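Local coordinates for protein peptidoglycan D,D-transpeptidase MrdA (Pseudomonas aeruginosa, PDB 7KIS) that probably cross-links the peptide stems of peptidoglycan as a penicillin-binding transpeptidase of the inner membrane and is the target of diazabicyclooctane inhibitors, at residues E378-D386 / G512-T523. Numbering follows the deposited sequence.
Sequences ESAIYRSND and GMQQVVHGARGT. With C9D ((2S,5R)-1-formyl-N'-[(3R)-pyrrolidine-3-carbonyl]-5-[(sulfooxy)amino]piperidine-2-carbohydrazide), chain C.
At the wall of the inhibitor pocket of the transpeptidase domain, the ends of helices 377-382 and 504-518 are joined through Tyr382, which meets Gln515, Val516 and the turn 519-522. The two short helical segments approach to 7.9 Å between axes at a crossing angle of -47°, and Ile381 CG2 lies 3.4 Å from Gly512 O. The same methyl also packs on Val516 CG2.

The Tyr382 ring is put alongside Gln515 by a chi1 of 61°, which sets CG between the backbone N and the carbonyl carbon; CD2 lies 3.7 Å from Gln515 CB. Arg521 NH2 reaches the hydroxyl near the ring plane, and that hydroxyl in turn lies at the edge of the guanidinium; these two observations mark a meeting of edges rather than a stack. The NH2-to-OH bond, 2.7 Å long, is bent to 126° and counts as weak.

Ser384 to Asp386 form the Ser-X-Asn-like motif of penicillin-binding proteins, here Ser-Asn-Asp, entered through a Schellman motif in which Ser384 takes positive phi. Ser384 OG is hydrogen-bonded to Lys330 NZ, Asp386 OD1 forms a salt bridge with it, and Asp386 OD2 accepts a weak bond from NAO of the inhibitor. From the opposite segment Thr523 CB lies 3.4 Å from the inhibitor's sulfate oxygen OAE, while Thr523 OG1 bonds to Ser539. Tyr382 O, two residues before Ser384, receives a weak bond from Thr523 N at 3.3 Å and a CA-H contact from Gly522, which tie the helix end to the loop that bears Thr523.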
loop_
_atom_site.group_PDB
_atom_site.type_symbol
_atom_site.label_atom_id
_atom_site.label_comp_id
_atom_site.label_asym_id
_atom_site.label_seq_id
_atom_site.Cartn_x
_atom_site.Cartn_y
_atom_site.Cartn_z
ATOM N N GLU A 378 -11.630 -0.378 22.853
ATOM C CA GLU A 378 -12.073 0.758 22.055
ATOM C C GLU A 378 -11.353 2.033 22.487
ATOM O O GLU A 378 -10.811 2.760 21.645
ATOM C CB GLU A 378 -13.586 0.924 22.168
ATOM C CG GLU A 378 -14.347 -0.391 22.157
ATOM C CD GLU A 378 -14.453 -1.006 23.538
ATOM O OE1 GLU A 378 -15.294 -0.540 24.336
ATOM O OE2 GLU A 378 -13.682 -1.945 23.829
ATOM N N SER A 379 -11.288 2.293 23.800
ATOM C CA SER A 379 -10.565 3.464 24.290
ATOM C C SER A 379 -9.115 3.448 23.824
ATOM O O SER A 379 -8.550 4.498 23.496
ATOM C CB SER A 379 -10.645 3.522 25.814
ATOM O OG SER A 379 -10.164 4.760 26.316
ATOM N N ALA A 380 -8.493 2.264 23.787
ATOM C CA ALA A 380 -7.109 2.165 23.335
ATOM C C ALA A 380 -6.958 2.507 21.862
ATOM O O ALA A 380 -5.879 2.934 21.442
ATOM C CB ALA A 380 -6.566 0.767 23.595
ATOM N N ILE A 381 -7.997 2.290 21.053
ATOM C CA ILE A 381 -7.869 2.539 19.621
ATOM C C ILE A 381 -8.134 4.005 19.291
ATOM O O ILE A 381 -7.307 4.665 18.651
ATOM C CB ILE A 381 -8.790 1.599 18.822
ATOM C CG1 ILE A 381 -8.385 0.141 19.057
ATOM C CG2 ILE A 381 -8.718 1.934 17.343
ATOM C CD1 ILE A 381 -8.777 -0.808 17.941
ATOM N N TYR A 382 -9.278 4.549 19.724
ATOM C CA TYR A 382 -9.593 5.922 19.343
ATOM C C TYR A 382 -8.783 6.957 20.115
ATOM O O TYR A 382 -8.851 8.144 19.783
ATOM C CB TYR A 382 -11.098 6.212 19.484
ATOM C CG TYR A 382 -11.713 6.071 20.865
ATOM C CD1 TYR A 382 -11.390 6.949 21.897
ATOM C CD2 TYR A 382 -12.664 5.092 21.120
ATOM C CE1 TYR A 382 -11.967 6.827 23.148
ATOM C CE2 TYR A 382 -13.247 4.963 22.367
ATOM C CZ TYR A 382 -12.897 5.834 23.377
ATOM O OH TYR A 382 -13.477 5.707 24.619
ATOM N N ARG A 383 -8.026 6.544 21.130
ATOM C CA ARG A 383 -7.031 7.401 21.750
ATOM C C ARG A 383 -5.606 6.969 21.442
ATOM O O ARG A 383 -4.668 7.688 21.801
ATOM C CB ARG A 383 -7.228 7.450 23.272
ATOM C CG ARG A 383 -8.428 8.271 23.707
ATOM C CD ARG A 383 -8.039 9.345 24.712
ATOM N NE ARG A 383 -6.976 10.213 24.211
ATOM C CZ ARG A 383 -7.177 11.261 23.419
ATOM N NH1 ARG A 383 -8.404 11.578 23.030
ATOM N NH2 ARG A 383 -6.150 11.995 23.015
ATOM N N SER A 384 -5.427 5.841 20.764
ATOM C CA SER A 384 -4.121 5.242 20.494
ATOM C C SER A 384 -3.231 5.280 21.736
ATOM O O SER A 384 -2.168 5.904 21.765
ATOM C CB SER A 384 -3.444 5.937 19.314
ATOM O OG SER A 384 -2.251 5.260 18.951
ATOM N N ASN A 385 -3.674 4.567 22.765
ATOM C CA ASN A 385 -2.904 4.467 23.995
ATOM C C ASN A 385 -1.761 3.478 23.802
ATOM O O ASN A 385 -1.959 2.387 23.259
ATOM C CB ASN A 385 -3.808 4.035 25.150
ATOM C CG ASN A 385 -3.125 4.154 26.500
ATOM O OD1 ASN A 385 -2.449 3.226 26.946
ATOM N ND2 ASN A 385 -3.293 5.299 27.155
ATOM N N ASP A 386 -0.562 3.858 24.245
ATOM C CA ASP A 386 0.588 2.981 24.066
ATOM C C ASP A 386 0.692 1.936 25.170
ATOM O O ASP A 386 1.126 0.810 24.907
ATOM C CB ASP A 386 1.879 3.801 23.994
ATOM C CG ASP A 386 1.886 4.780 22.834
ATOM O OD1 ASP A 386 1.520 4.377 21.712
ATOM O OD2 ASP A 386 2.254 5.955 23.045
ATOM N N GLY A 512 -13.729 0.383 16.942
ATOM C CA GLY A 512 -12.682 1.186 17.552
ATOM C C GLY A 512 -12.013 2.093 16.539
ATOM O O GLY A 512 -11.783 3.277 16.800
ATOM N N MET A 513 -11.681 1.544 15.368
ATOM C CA MET A 513 -11.209 2.371 14.265
ATOM C C MET A 513 -12.269 3.371 13.826
ATOM O O MET A 513 -11.938 4.468 13.361
ATOM C CB MET A 513 -10.802 1.494 13.081
ATOM C CG MET A 513 -9.625 0.578 13.342
ATOM S SD MET A 513 -9.233 -0.412 11.887
ATOM C CE MET A 513 -8.582 0.838 10.782
ATOM N N GLN A 514 -13.547 3.006 13.952
ATOM C CA GLN A 514 -14.622 3.905 13.547
ATOM C C GLN A 514 -14.682 5.140 14.437
ATOM O O GLN A 514 -14.900 6.254 13.947
ATOM C CB GLN A 514 -15.952 3.156 13.579
ATOM C CG GLN A 514 -17.073 3.815 12.812
ATOM C CD GLN A 514 -18.287 2.920 12.711
ATOM O OE1 GLN A 514 -19.400 3.322 13.051
ATOM N NE2 GLN A 514 -18.081 1.692 12.247
ATOM N N GLN A 515 -14.481 4.967 15.744
ATOM C CA GLN A 515 -14.503 6.089 16.673
ATOM C C GLN A 515 -13.235 6.931 16.617
ATOM O O GLN A 515 -13.184 7.988 17.254
ATOM C CB GLN A 515 -14.737 5.592 18.102
ATOM C CG GLN A 515 -16.055 4.856 18.286
ATOM C CD GLN A 515 -17.259 5.717 17.949
ATOM O OE1 GLN A 515 -17.901 5.526 16.916
ATOM N NE2 GLN A 515 -17.571 6.669 18.822
ATOM N N VAL A 516 -12.211 6.480 15.888
ATOM C CA VAL A 516 -11.018 7.297 15.682
ATOM C C VAL A 516 -11.378 8.598 14.974
ATOM O O VAL A 516 -10.845 9.667 15.294
ATOM C CB VAL A 516 -9.959 6.497 14.901
ATOM C CG1 VAL A 516 -8.787 7.385 14.512
ATOM C CG2 VAL A 516 -9.486 5.305 15.717
ATOM N N VAL A 517 -12.298 8.531 14.013
ATOM C CA VAL A 517 -12.594 9.661 13.141
ATOM C C VAL A 517 -13.878 10.351 13.588
ATOM O O VAL A 517 -14.038 11.563 13.408
ATOM C CB VAL A 517 -12.690 9.201 11.673
ATOM C CG1 VAL A 517 -12.933 10.384 10.748
ATOM C CG2 VAL A 517 -11.423 8.461 11.271
ATOM N N HIS A 518 -14.793 9.596 14.197
ATOM C CA HIS A 518 -16.096 10.128 14.564
ATOM C C HIS A 518 -16.356 10.181 16.062
ATOM O O HIS A 518 -17.331 10.820 16.475
ATOM C CB HIS A 518 -17.214 9.312 13.898
ATOM C CG HIS A 518 -17.260 9.456 12.408
ATOM N ND1 HIS A 518 -17.841 10.539 11.784
ATOM C CD2 HIS A 518 -16.797 8.655 11.420
ATOM C CE1 HIS A 518 -17.734 10.399 10.474
ATOM N NE2 HIS A 518 -17.105 9.264 10.227
ATOM N N GLY A 519 -15.529 9.541 16.885
ATOM C CA GLY A 519 -15.759 9.562 18.313
ATOM C C GLY A 519 -15.555 10.939 18.913
ATOM O O GLY A 519 -14.829 11.785 18.387
ATOM N N ALA A 520 -16.216 11.163 20.051
ATOM C CA ALA A 520 -16.108 12.443 20.740
ATOM C C ALA A 520 -14.695 12.711 21.240
ATOM O O ALA A 520 -14.351 13.869 21.500
ATOM C CB ALA A 520 -17.095 12.501 21.906
ATOM N N ARG A 521 -13.872 11.669 21.381
ATOM C CA ARG A 521 -12.494 11.805 21.835
ATOM C C ARG A 521 -11.524 11.130 20.876
ATOM O O ARG A 521 -10.445 10.693 21.283
ATOM C CB ARG A 521 -12.323 11.216 23.231
ATOM C CG ARG A 521 -12.559 12.174 24.370
ATOM C CD ARG A 521 -12.381 11.401 25.641
ATOM N NE ARG A 521 -12.791 10.017 25.423
ATOM C CZ ARG A 521 -13.232 9.213 26.378
ATOM N NH1 ARG A 521 -13.306 9.661 27.615
ATOM N NH2 ARG A 521 -13.589 7.966 26.100
ATOM N N GLY A 522 -11.885 11.046 19.600
ATOM C CA GLY A 522 -10.994 10.456 18.628
ATOM C C GLY A 522 -9.865 11.400 18.262
ATOM O O GLY A 522 -9.994 12.621 18.329
ATOM N N THR A 523 -8.730 10.813 17.880
ATOM C CA THR A 523 -7.590 11.629 17.479
ATOM C C THR A 523 -7.904 12.433 16.225
ATOM O O THR A 523 -7.429 13.564 16.075
ATOM C CB THR A 523 -6.362 10.748 17.255
ATOM O OG1 THR A 523 -6.652 9.767 16.252
ATOM C CG2 THR A 523 -5.969 10.046 18.547
HETATM O OAF C9D C . -2.372 11.153 14.612
HETATM S SAY C9D C . -1.781 11.018 16.006
HETATM O OAD C9D C . -0.803 12.139 16.283
HETATM O OAE C9D C . -3.016 11.135 16.871
HETATM O OAR C9D C . -1.030 9.509 16.209
HETATM N NAQ C9D C . -1.271 9.071 17.557
HETATM C CAU C9D C . 0.026 9.060 18.348
HETATM C CAJ C9D C . 1.078 9.754 17.566
HETATM C CB C9D C . 2.420 9.632 18.170
HETATM C CAM C9D C . 0.391 7.619 18.710
HETATM N N C9D C . 1.750 7.187 18.206
HETATM C CAG C9D C . 1.824 6.103 17.225
HETATM O OAA C9D C . 2.666 6.126 16.383
HETATM C CA C9D C . 2.887 8.182 18.252
HETATM C C C9D C . 3.676 8.018 19.541
HETATM O O C9D C . 4.564 8.765 19.769
HETATM N NAP C9D C . 3.350 6.951 20.517
HETATM N NAO C9D C . 4.144 6.885 21.693
HETATM C CAS C9D C . 5.573 6.588 21.593
HETATM O OAB C9D C . 6.076 6.388 20.536
HETATM C CAV C9D C . 6.449 6.543 22.904
HETATM C CAI C9D C . 6.055 7.780 23.786
HETATM C CAH C9D C . 7.266 8.794 23.649
HETATM N NAN C9D C . 8.331 8.011 23.383
HETATM C CAL C9D C . 7.758 6.706 22.567
#